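Local coordinates for signal transduction protein TRAP (Staphylococcus aureus, PDB 4AE5) that probably acts as a phosphorylation-dependent regulator of staphylococcal pathogenesis, promoting agr activation, RNAIII synthesis and the expression of toxins and biofilm genes, at residues H24-F29 with T45-P50; K86-D91 with Y103-P108; D133-H138 with Y157-L162. All blocks are in the same frame, centred on the assembly; numbering follows the deposited sequence.

Contact 1. Residues H24-F29 with T45-P50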
loop_
_atom_site.group_PDB
_atom_site.type_symbol
_atom_site.label_atom_id
_atom_site.label_comp_id
_atom_site.label_asym_id
_atom_site.label_seq_id
_atom_site.Cartn_x
_atom_site.Cartn_y
_atom_site.Cartn_z
ATOM N N HIS A 24 7.394 14.681 11.329
ATOM C CA HIS A 24 7.268 13.495 10.545
ATOM C C HIS A 24 6.005 13.559 9.736
ATOM O O HIS A 24 4.932 13.948 10.266
ATOM C CB HIS A 24 7.220 12.240 11.434
ATOM C CG HIS A 24 8.578 11.843 11.962
ATOM N ND1 HIS A 24 9.220 10.719 11.563
ATOM C CD2 HIS A 24 9.442 12.510 12.831
ATOM C CE1 HIS A 24 10.438 10.665 12.175
ATOM N NE2 HIS A 24 10.552 11.752 12.967
ATOM N N GLN A 25 6.113 13.078 8.490
ATOM C CA GLN A 25 5.008 13.120 7.532
ATOM C C GLN A 25 4.226 11.832 7.630
ATOM O O GLN A 25 4.451 10.865 6.847
ATOM C CB GLN A 25 5.551 13.267 6.102
ATOM C CG GLN A 25 6.369 14.526 5.858
ATOM C CD GLN A 25 7.872 14.233 5.683
ATOM O OE1 GLN A 25 8.575 13.900 6.647
ATOM N NE2 GLN A 25 8.368 14.352 4.437
ATOM N N LEU A 26 3.265 11.819 8.548
ATOM C CA LEU A 26 2.473 10.628 8.806
ATOM C C LEU A 26 1.108 10.793 8.135
ATOM O O LEU A 26 0.548 11.883 8.137
ATOM C CB LEU A 26 2.353 10.411 10.328
ATOM C CG LEU A 26 3.585 9.974 11.125
ATOM C CD1 LEU A 26 3.529 10.471 12.553
ATOM C CD2 LEU A 26 3.670 8.448 11.198
ATOM N N PHE A 27 0.616 9.713 7.517
ATOM C CA PHE A 27 -0.693 9.723 6.789
ATOM C C PHE A 27 -1.645 8.739 7.509
ATOM O O PHE A 27 -1.380 7.529 7.621
ATOM C CB PHE A 27 -0.448 9.353 5.321
ATOM C CG PHE A 27 0.451 10.365 4.606
ATOM C CD1 PHE A 27 -0.088 11.550 4.107
ATOM C CD2 PHE A 27 1.816 10.166 4.518
ATOM C CE1 PHE A 27 0.718 12.505 3.455
ATOM C CE2 PHE A 27 2.647 11.125 3.879
ATOM C CZ PHE A 27 2.092 12.281 3.344
ATOM N N GLN A 28 -2.729 9.256 8.023
ATOM C CA GLN A 28 -3.639 8.406 8.831
ATOM C C GLN A 28 -4.975 8.232 8.104
ATOM O O GLN A 28 -5.465 9.207 7.473
ATOM C CB GLN A 28 -3.907 9.081 10.209
ATOM C CG GLN A 28 -4.848 8.201 11.035
ATOM C CD GLN A 28 -5.133 8.716 12.444
ATOM O OE1 GLN A 28 -4.901 9.896 12.763
ATOM N NE2 GLN A 28 -5.733 7.827 13.259
ATOM N N PHE A 29 -5.533 7.000 8.111
ATOM C CA PHE A 29 -6.794 6.716 7.437
ATOM C C PHE A 29 -7.670 5.756 8.198
ATOM O O PHE A 29 -7.184 5.052 9.076
ATOM C CB PHE A 29 -6.562 6.057 6.060
ATOM C CG PHE A 29 -5.640 6.850 5.183
ATOM C CD1 PHE A 29 -4.245 6.727 5.323
ATOM C CD2 PHE A 29 -6.148 7.690 4.223
ATOM C CE1 PHE A 29 -3.372 7.493 4.550
ATOM C CE2 PHE A 29 -5.275 8.438 3.405
ATOM C CZ PHE A 29 -3.885 8.366 3.598
ATOM N N THR A 45 11.845 5.825 11.918
ATOM C CA THR A 45 10.387 5.991 12.071
ATOM C C THR A 45 10.043 6.333 13.548
ATOM O O THR A 45 10.799 5.983 14.489
ATOM C CB THR A 45 9.589 4.727 11.629
ATOM O OG1 THR A 45 8.198 4.987 11.828
ATOM C CG2 THR A 45 9.945 3.544 12.482
ATOM N N VAL A 46 8.924 7.024 13.749
ATOM C CA VAL A 46 8.389 7.241 15.103
ATOM C C VAL A 46 7.336 6.198 15.546
ATOM O O VAL A 46 6.776 6.289 16.641
ATOM C CB VAL A 46 7.830 8.677 15.275
ATOM C CG1 VAL A 46 8.978 9.686 15.270
ATOM C CG2 VAL A 46 6.773 8.992 14.203
ATOM N N LEU A 47 7.080 5.201 14.705
ATOM C CA LEU A 47 6.074 4.183 15.013
ATOM C C LEU A 47 6.736 3.071 15.807
ATOM O O LEU A 47 7.922 2.829 15.606
ATOM C CB LEU A 47 5.487 3.658 13.714
ATOM C CG LEU A 47 4.756 4.730 12.911
ATOM C CD1 LEU A 47 4.239 4.132 11.601
ATOM C CD2 LEU A 47 3.616 5.278 13.766
ATOM N N LYS A 48 6.023 2.430 16.737
ATOM C CA LYS A 48 6.608 1.342 17.570
ATOM C C LYS A 48 6.111 -0.053 17.132
ATOM O O LYS A 48 4.920 -0.255 16.903
ATOM C CB LYS A 48 6.365 1.558 19.085
ATOM C CG LYS A 48 6.554 3.002 19.549
ATOM C CD LYS A 48 7.352 3.105 20.851
ATOM C CE LYS A 48 6.544 2.775 22.114
ATOM N NZ LYS A 48 6.176 3.989 22.905
ATOM N N SER A 49 7.020 -1.010 16.980
ATOM C CA SER A 49 6.663 -2.249 16.246
ATOM C C SER A 49 5.801 -2.200 14.930
ATOM O O SER A 49 4.903 -3.013 14.729
ATOM N N PRO A 50 6.147 -1.280 13.989
ATOM C CA PRO A 50 5.306 -1.206 12.764
ATOM C C PRO A 50 5.611 -2.448 11.881
ATOM O O PRO A 50 6.514 -3.225 12.170
ATOM C CB PRO A 50 5.821 0.057 12.077
ATOM C CG PRO A 50 7.246 0.154 12.554
ATOM C CD PRO A 50 7.111 -0.165 14.033
#
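Val-46 lays its CG1 methyl over one face of the His-24 imidazole, almost at the middle of the ring. The methyl lies 3.5 Å from the ring centroid and only 13° off the ring normal, a CH-pi contact shifted slightly to the NE2-CE1 side. With its CG anti to the carbonyl carbon (chi1 -77°), His-24 swings its ring toward the loop, and chi2 (-111°) turns the face to the valine. The second branch, Val-46 CG2, skirts the ring near ND1 and also turns to the next inward-facing side chain of 24-29, meeting Leu-26 CD1 at 3.9 Å, the two chains crossing at a slant. The valine fork thus straddles a histidine and a leucine two positions apart.

Segment 45-50 belongs to the loop between strands 35-41 and 51-59 of an eight-stranded antiparallel barrel, and it folds back against the approach to strand 27-30. An ST turn at Thr-45 shapes its start, with Thr-45 OG1 accepting a nearly straight bond from Leu-47 N at 3.1 Å. Glu-39, on strand 35-41, ties both sides together: OE1 is hydrogen-bonded to His-24 ND1, while OE2 is bonded to Thr-45 OG1 and Val-46 N. The ring's rotation is therefore fixed at its ND1 edge while the methyl packs on its face, and the carboxylate would probably favour a protonated, positively charged imidazole.

Deeper in, Leu-26 and Leu-47 run side by side, pointing opposite ways. Their branches touch lightly, Leu-26 CD2 to Leu-47 CD2 at 4.1 Å, and both leucines also lean on Ile-37 of strand 35-41, with Leu-47 reaching further to Ile-17 of helix 11-20.

Contact 2. Residues K86-D91 with Y103-P108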
loop_
_atom_site.group_PDB
_atom_site.type_symbol
_atom_site.label_atom_id
_atom_site.label_comp_id
_atom_site.label_asym_id
_atom_site.label_seq_id
_atom_site.Cartn_x
_atom_site.Cartn_y
_atom_site.Cartn_z
ATOM N N LYS A 86 8.022 -10.004 -11.607
ATOM C CA LYS A 86 6.821 -9.860 -12.309
ATOM C C LYS A 86 6.137 -8.517 -12.039
ATOM O O LYS A 86 5.735 -7.876 -12.997
ATOM C CB LYS A 86 5.901 -11.001 -11.976
ATOM C CG LYS A 86 4.500 -10.799 -12.492
ATOM C CD LYS A 86 4.103 -11.994 -13.289
ATOM C CE LYS A 86 4.860 -12.003 -14.596
ATOM N NZ LYS A 86 4.053 -11.630 -15.779
ATOM N N LEU A 87 5.959 -8.165 -10.758
ATOM C CA LEU A 87 5.212 -6.962 -10.337
ATOM C C LEU A 87 6.013 -5.735 -10.880
ATOM O O LEU A 87 5.486 -4.889 -11.589
ATOM C CB LEU A 87 5.019 -6.966 -8.809
ATOM C CG LEU A 87 3.895 -7.969 -8.378
ATOM C CD1 LEU A 87 3.720 -8.028 -6.860
ATOM C CD2 LEU A 87 2.546 -7.568 -9.003
ATOM N N ILE A 88 7.312 -5.755 -10.667
ATOM C CA ILE A 88 8.252 -4.832 -11.398
ATOM C C ILE A 88 8.013 -4.529 -12.888
ATOM O O ILE A 88 7.987 -3.354 -13.309
ATOM C CB ILE A 88 9.708 -5.275 -11.033
ATOM C CG1 ILE A 88 9.925 -4.660 -9.709
ATOM C CG2 ILE A 88 10.777 -4.698 -11.934
ATOM C CD1 ILE A 88 9.815 -3.176 -9.897
ATOM N N SER A 89 7.831 -5.567 -13.692
ATOM C CA SER A 89 7.702 -5.425 -15.101
ATOM C C SER A 89 6.306 -5.014 -15.608
ATOM O O SER A 89 6.159 -4.873 -16.792
ATOM C CB SER A 89 8.215 -6.685 -15.812
ATOM O OG SER A 89 9.648 -6.771 -15.719
ATOM N N VAL A 90 5.336 -4.797 -14.744
ATOM C CA VAL A 90 4.010 -4.409 -15.230
ATOM C C VAL A 90 3.967 -3.069 -15.923
ATOM O O VAL A 90 4.515 -2.137 -15.419
ATOM C CB VAL A 90 2.964 -4.375 -14.106
ATOM C CG1 VAL A 90 1.667 -3.837 -14.635
ATOM C CG2 VAL A 90 2.770 -5.739 -13.528
ATOM N N ASP A 91 3.280 -3.006 -17.050
ATOM C CA ASP A 91 3.148 -1.798 -17.835
ATOM C C ASP A 91 2.616 -0.663 -17.001
ATOM O O ASP A 91 1.595 -0.757 -16.442
ATOM C CB ASP A 91 2.259 -1.979 -19.082
ATOM C CG ASP A 91 2.398 -0.837 -20.106
ATOM O OD1 ASP A 91 2.907 0.232 -19.797
ATOM O OD2 ASP A 91 1.954 -1.012 -21.234
ATOM N N TYR A 103 1.201 5.000 -6.607
ATOM C CA TYR A 103 1.452 3.558 -6.595
ATOM C C TYR A 103 2.714 3.273 -5.737
ATOM O O TYR A 103 3.713 4.044 -5.812
ATOM C CB TYR A 103 1.803 3.104 -8.019
ATOM C CG TYR A 103 2.227 1.682 -8.152
ATOM C CD1 TYR A 103 1.349 0.654 -7.854
ATOM C CD2 TYR A 103 3.501 1.344 -8.570
ATOM C CE1 TYR A 103 1.678 -0.689 -8.035
ATOM C CE2 TYR A 103 3.852 0.012 -8.702
ATOM C CZ TYR A 103 2.943 -0.994 -8.467
ATOM O OH TYR A 103 3.266 -2.317 -8.615
ATOM N N ARG A 104 2.658 2.205 -4.965
ATOM C CA ARG A 104 3.795 1.626 -4.228
ATOM C C ARG A 104 3.810 0.118 -4.281
ATOM O O ARG A 104 2.805 -0.582 -3.907
ATOM C CB ARG A 104 3.843 2.069 -2.742
ATOM C CG ARG A 104 3.918 3.556 -2.382
ATOM C CD ARG A 104 5.287 4.161 -2.841
ATOM N NE ARG A 104 5.436 5.558 -2.385
ATOM C CZ ARG A 104 4.982 6.612 -3.056
ATOM N NH1 ARG A 104 4.322 6.470 -4.219
ATOM N NH2 ARG A 104 5.203 7.837 -2.589
ATOM N N LEU A 105 4.946 -0.421 -4.756
ATOM C CA LEU A 105 5.263 -1.822 -4.623
ATOM C C LEU A 105 6.224 -2.065 -3.438
ATOM O O LEU A 105 7.315 -1.431 -3.355
ATOM C CB LEU A 105 5.826 -2.398 -5.926
ATOM C CG LEU A 105 6.309 -3.832 -5.896
ATOM C CD1 LEU A 105 5.068 -4.745 -5.762
ATOM C CD2 LEU A 105 7.097 -4.153 -7.208
ATOM N N LEU A 106 5.823 -2.925 -2.508
ATOM C CA LEU A 106 6.458 -2.980 -1.151
ATOM C C LEU A 106 6.934 -4.382 -0.837
ATOM O O LEU A 106 6.129 -5.352 -0.873
ATOM C CB LEU A 106 5.474 -2.548 -0.062
ATOM C CG LEU A 106 4.892 -1.138 -0.306
ATOM C CD1 LEU A 106 3.789 -0.812 0.725
ATOM C CD2 LEU A 106 6.018 -0.082 -0.226
ATOM N N ARG A 107 8.247 -4.507 -0.598
ATOM C CA ARG A 107 8.875 -5.797 -0.238
ATOM C C ARG A 107 8.974 -5.931 1.293
ATOM O O ARG A 107 9.621 -5.107 1.962
ATOM C CB ARG A 107 10.301 -5.910 -0.810
ATOM C CG ARG A 107 10.989 -7.208 -0.346
ATOM C CD ARG A 107 12.503 -7.114 -0.447
ATOM N NE ARG A 107 12.916 -7.081 -1.842
ATOM C CZ ARG A 107 13.786 -6.215 -2.356
ATOM N NH1 ARG A 107 14.377 -5.299 -1.576
ATOM N NH2 ARG A 107 14.117 -6.289 -3.638
ATOM N N PRO A 108 8.403 -6.988 1.859
ATOM C CA PRO A 108 8.388 -7.017 3.329
ATOM C C PRO A 108 9.752 -7.256 3.942
ATOM O O PRO A 108 10.570 -8.019 3.376
ATOM C CB PRO A 108 7.446 -8.186 3.667
ATOM C CG PRO A 108 7.456 -9.075 2.445
ATOM C CD PRO A 108 7.859 -8.222 1.245
HETATM O O HOH W 1 5.242 -2.185 -10.877
#
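Apolar packing between Leu-105 and the pair Leu-87 and Ile-88 makes up the direct contact. Leu-105 rises from strand 103-108 with CG anti to the backbone N (chi1 175°), which carries its isopropyl fork up to the last turn of helix 80-88. One tine, Leu-105 CD1, meets Leu-87 CD1 at 3.7 Å; the other, Leu-105 CD2, lies 3.8 Å from Ile-88 CG1, where the two side chains cross nearly at right angles. Leu-87 CB faces both tines equally, and Ile-116 of strand 114-120 backs Leu-105 from within the sheet.

A water supplies a polar link. It donates to Leu-87 O at 2.8 Å and is bonded to Tyr-103 OH at 3.0 Å, joining the helix end to the strand. Leu-87 O also accepts from Val-90 N, and so is doubly held where the helix gives out.

Among the charged groups, Arg-104 extends from the opposite face of the strand: its NH1 returns to Tyr-103 O at 3.0 Å, from well above the carbonyl plane, and NE forms a salt bridge with Glu-40. Arg-107 instead bridges Glu-84 of the helix and Glu-54 of strand 51-59.

Strands 67-73 and 100-108, with helix 80-88 between them in the chain, form a split beta-alpha-beta unit, as in the ferredoxin-like ABM fold. The chemistry implies segments packed by hydrocarbon, with a water joining carbonyl to hydroxyl and a helix-to-strand salt bridge beside them.

Contact 3. Residues D133-H138 with Y157-L162. With FMT (formic acid), chain E.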
loop_
_atom_site.group_PDB
_atom_site.type_symbol
_atom_site.label_atom_id
_atom_site.label_comp_id
_atom_site.label_asym_id
_atom_site.label_seq_id
_atom_site.Cartn_x
_atom_site.Cartn_y
_atom_site.Cartn_z
ATOM N N ASP A 133 -8.762 -4.743 -17.607
ATOM C CA ASP A 133 -7.671 -5.669 -17.979
ATOM C C ASP A 133 -6.341 -5.335 -17.373
ATOM O O ASP A 133 -5.696 -6.275 -16.898
ATOM C CB ASP A 133 -7.483 -5.816 -19.523
ATOM C CG ASP A 133 -8.620 -6.564 -20.178
ATOM O OD1 ASP A 133 -9.552 -7.083 -19.489
ATOM O OD2 ASP A 133 -8.599 -6.622 -21.417
ATOM N N ALA A 134 -5.922 -4.042 -17.347
ATOM C CA ALA A 134 -4.605 -3.689 -16.812
ATOM C C ALA A 134 -4.512 -4.178 -15.331
ATOM O O ALA A 134 -3.453 -4.674 -14.856
ATOM C CB ALA A 134 -4.321 -2.190 -16.884
ATOM N N PHE A 135 -5.613 -4.107 -14.618
ATOM C CA PHE A 135 -5.587 -4.633 -13.246
ATOM C C PHE A 135 -5.776 -6.140 -13.206
ATOM O O PHE A 135 -4.987 -6.840 -12.548
ATOM C CB PHE A 135 -6.623 -3.939 -12.364
ATOM C CG PHE A 135 -6.522 -4.313 -10.894
ATOM C CD1 PHE A 135 -7.039 -5.557 -10.454
ATOM C CD2 PHE A 135 -5.894 -3.474 -9.992
ATOM C CE1 PHE A 135 -6.984 -5.908 -9.092
ATOM C CE2 PHE A 135 -5.849 -3.800 -8.602
ATOM C CZ PHE A 135 -6.369 -5.045 -8.180
ATOM N N ASN A 136 -6.839 -6.628 -13.825
ATOM C CA ASN A 136 -7.173 -8.055 -13.756
ATOM C C ASN A 136 -6.077 -8.965 -14.213
ATOM O O ASN A 136 -5.899 -10.070 -13.666
ATOM C CB ASN A 136 -8.414 -8.369 -14.561
ATOM C CG ASN A 136 -9.596 -8.561 -13.718
ATOM O OD1 ASN A 136 -10.708 -8.041 -14.045
ATOM N ND2 ASN A 136 -9.410 -9.282 -12.581
ATOM N N ASP A 137 -5.299 -8.511 -15.202
ATOM C CA ASP A 137 -4.331 -9.410 -15.760
ATOM C C ASP A 137 -2.993 -9.360 -15.012
ATOM O O ASP A 137 -2.049 -10.170 -15.327
ATOM C CB ASP A 137 -4.127 -9.127 -17.251
ATOM C CG ASP A 137 -5.333 -9.510 -18.098
ATOM O OD1 ASP A 137 -6.193 -10.338 -17.727
ATOM O OD2 ASP A 137 -5.458 -8.937 -19.189
ATOM N N HIS A 138 -2.849 -8.368 -14.113
ATOM C CA HIS A 138 -1.562 -8.140 -13.400
ATOM C C HIS A 138 -1.564 -8.181 -11.870
ATOM O O HIS A 138 -0.554 -8.605 -11.268
ATOM C CB HIS A 138 -0.885 -6.858 -13.925
ATOM C CG HIS A 138 -0.761 -6.837 -15.397
ATOM N ND1 HIS A 138 0.187 -7.526 -16.062
ATOM C CD2 HIS A 138 -1.550 -6.238 -16.359
ATOM C CE1 HIS A 138 0.006 -7.361 -17.381
ATOM N NE2 HIS A 138 -1.058 -6.587 -17.555
ATOM N N TYR A 157 -4.745 -13.656 0.203
ATOM C CA TYR A 157 -4.888 -12.465 -0.619
ATOM C C TYR A 157 -6.105 -11.665 -0.173
ATOM O O TYR A 157 -7.250 -12.185 -0.076
ATOM C CB TYR A 157 -4.928 -12.806 -2.109
ATOM C CG TYR A 157 -5.130 -11.672 -3.072
ATOM C CD1 TYR A 157 -6.379 -11.075 -3.237
ATOM C CD2 TYR A 157 -4.038 -11.192 -3.870
ATOM C CE1 TYR A 157 -6.540 -10.011 -4.171
ATOM C CE2 TYR A 157 -4.207 -10.183 -4.818
ATOM C CZ TYR A 157 -5.446 -9.597 -4.957
ATOM O OH TYR A 157 -5.629 -8.589 -5.891
ATOM N N PHE A 158 -5.888 -10.385 0.119
ATOM C CA PHE A 158 -7.049 -9.522 0.338
ATOM C C PHE A 158 -6.685 -8.054 0.203
ATOM O O PHE A 158 -5.479 -7.691 0.155
ATOM C CB PHE A 158 -7.677 -9.794 1.751
ATOM C CG PHE A 158 -7.047 -8.997 2.857
ATOM C CD1 PHE A 158 -5.811 -9.357 3.368
ATOM C CD2 PHE A 158 -7.721 -7.905 3.422
ATOM C CE1 PHE A 158 -5.227 -8.606 4.368
ATOM C CE2 PHE A 158 -7.154 -7.170 4.433
ATOM C CZ PHE A 158 -5.900 -7.521 4.901
ATOM N N GLU A 159 -7.732 -7.234 0.162
ATOM C CA GLU A 159 -7.671 -5.772 0.031
ATOM C C GLU A 159 -8.129 -5.128 1.347
ATOM O O GLU A 159 -9.166 -5.524 1.914
ATOM C CB GLU A 159 -8.636 -5.341 -1.085
ATOM C CG GLU A 159 -8.089 -5.686 -2.471
ATOM C CD GLU A 159 -8.921 -5.088 -3.587
ATOM O OE1 GLU A 159 -10.085 -4.772 -3.331
ATOM O OE2 GLU A 159 -8.417 -4.943 -4.737
ATOM N N ARG A 160 -7.351 -4.196 1.863
ATOM C CA ARG A 160 -7.853 -3.310 2.911
ATOM C C ARG A 160 -8.072 -1.931 2.359
ATOM O O ARG A 160 -7.093 -1.210 1.980
ATOM C CB ARG A 160 -6.839 -3.214 4.072
ATOM C CG ARG A 160 -7.395 -2.307 5.207
ATOM C CD ARG A 160 -6.619 -2.400 6.537
ATOM N NE ARG A 160 -6.871 -3.636 7.334
ATOM C CZ ARG A 160 -5.932 -4.561 7.539
ATOM N NH1 ARG A 160 -4.669 -4.370 7.045
ATOM N NH2 ARG A 160 -6.205 -5.643 8.267
ATOM N N TYR A 161 -9.319 -1.477 2.345
ATOM C CA TYR A 161 -9.577 -0.078 1.865
ATOM C C TYR A 161 -9.276 0.958 2.973
ATOM O O TYR A 161 -9.615 0.732 4.129
ATOM C CB TYR A 161 -11.031 0.106 1.433
ATOM C CG TYR A 161 -11.442 -0.520 0.121
ATOM C CD1 TYR A 161 -10.572 -1.309 -0.640
ATOM C CD2 TYR A 161 -12.761 -0.319 -0.363
ATOM C CE1 TYR A 161 -10.976 -1.849 -1.880
ATOM C CE2 TYR A 161 -13.189 -0.882 -1.558
ATOM C CZ TYR A 161 -12.307 -1.627 -2.320
ATOM O OH TYR A 161 -12.750 -2.164 -3.516
ATOM N N LEU A 162 -8.624 2.064 2.610
ATOM C CA LEU A 162 -8.197 3.177 3.496
ATOM C C LEU A 162 -8.886 4.460 3.042
ATOM O O LEU A 162 -8.623 4.989 1.932
ATOM C CB LEU A 162 -6.662 3.384 3.466
ATOM C CG LEU A 162 -5.733 2.196 3.646
ATOM C CD1 LEU A 162 -4.247 2.648 3.799
ATOM C CD2 LEU A 162 -5.989 1.334 4.857
HETATM C C FMT E . -2.683 -1.302 5.111
HETATM O O1 FMT E . -1.447 -1.241 4.909
HETATM O O2 FMT E . -3.145 -2.278 5.925
#
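Glu-159 OE2, hydrogen-bonded to Tyr-126 OH, rests 4.0 Å from Phe-135 CZ, while the other carboxylate oxygen, Glu-159 OE1, forms a salt bridge with Lys-130. Held at both oxygens, the carboxylate stands steeply against the phenyl ring, their planes 80° apart, and approaches it obliquely. The two side chains come from opposite directions: Phe-135 has CG anti to the backbone N (chi1 -173°) and points out from its short helix, and Glu-159 extends from the strand to meet it. Tyr-157 OH makes a looser contact, 4.3 Å from Phe-135 CZ, with its hydrogen bond going to Phe-139 O.

The reverse side of the strand carries Arg-160. Its NH1 donates to O2 of a formic acid molecule, probably from the crystallisation liquor, at 2.8 Å and 149°, near the guanidinium plane; Tyr-8, Lys-115 and Tyr-117 also bind the formic acid.

Helix 133-136 thus reaches strand 158-164 largely by one ring, beside helix 123-131, which contributes Tyr-126 and Lys-130 to the carboxylate and Phe-129 edge-to-face with Phe-135, while strand 67-73 pairs alongside.

All three contacts fasten loops or helices to the same closed antiparallel barrel, but in different settings. Contact 2 is buried; contacts 1 and 3 are partly buried and lie on opposite sides of the chain's centre, about 24 Å apart between contact centres. Contact 1 seats a loop without regular structure, contact 2 the end of helix 80-88, and contact 3 the short helix 133-136. Their chemistry differs too: hydrocarbon plus water in the buried case, a methyl on an aromatic face beside packed leucines in the first, and a ring against a salt-bridged carboxylate in the third. Contacts 2 and 3 touch through Val-90 and His-138, and contacts 1 and 3 meet at Phe-29 and Leu-162 on neighbouring strands.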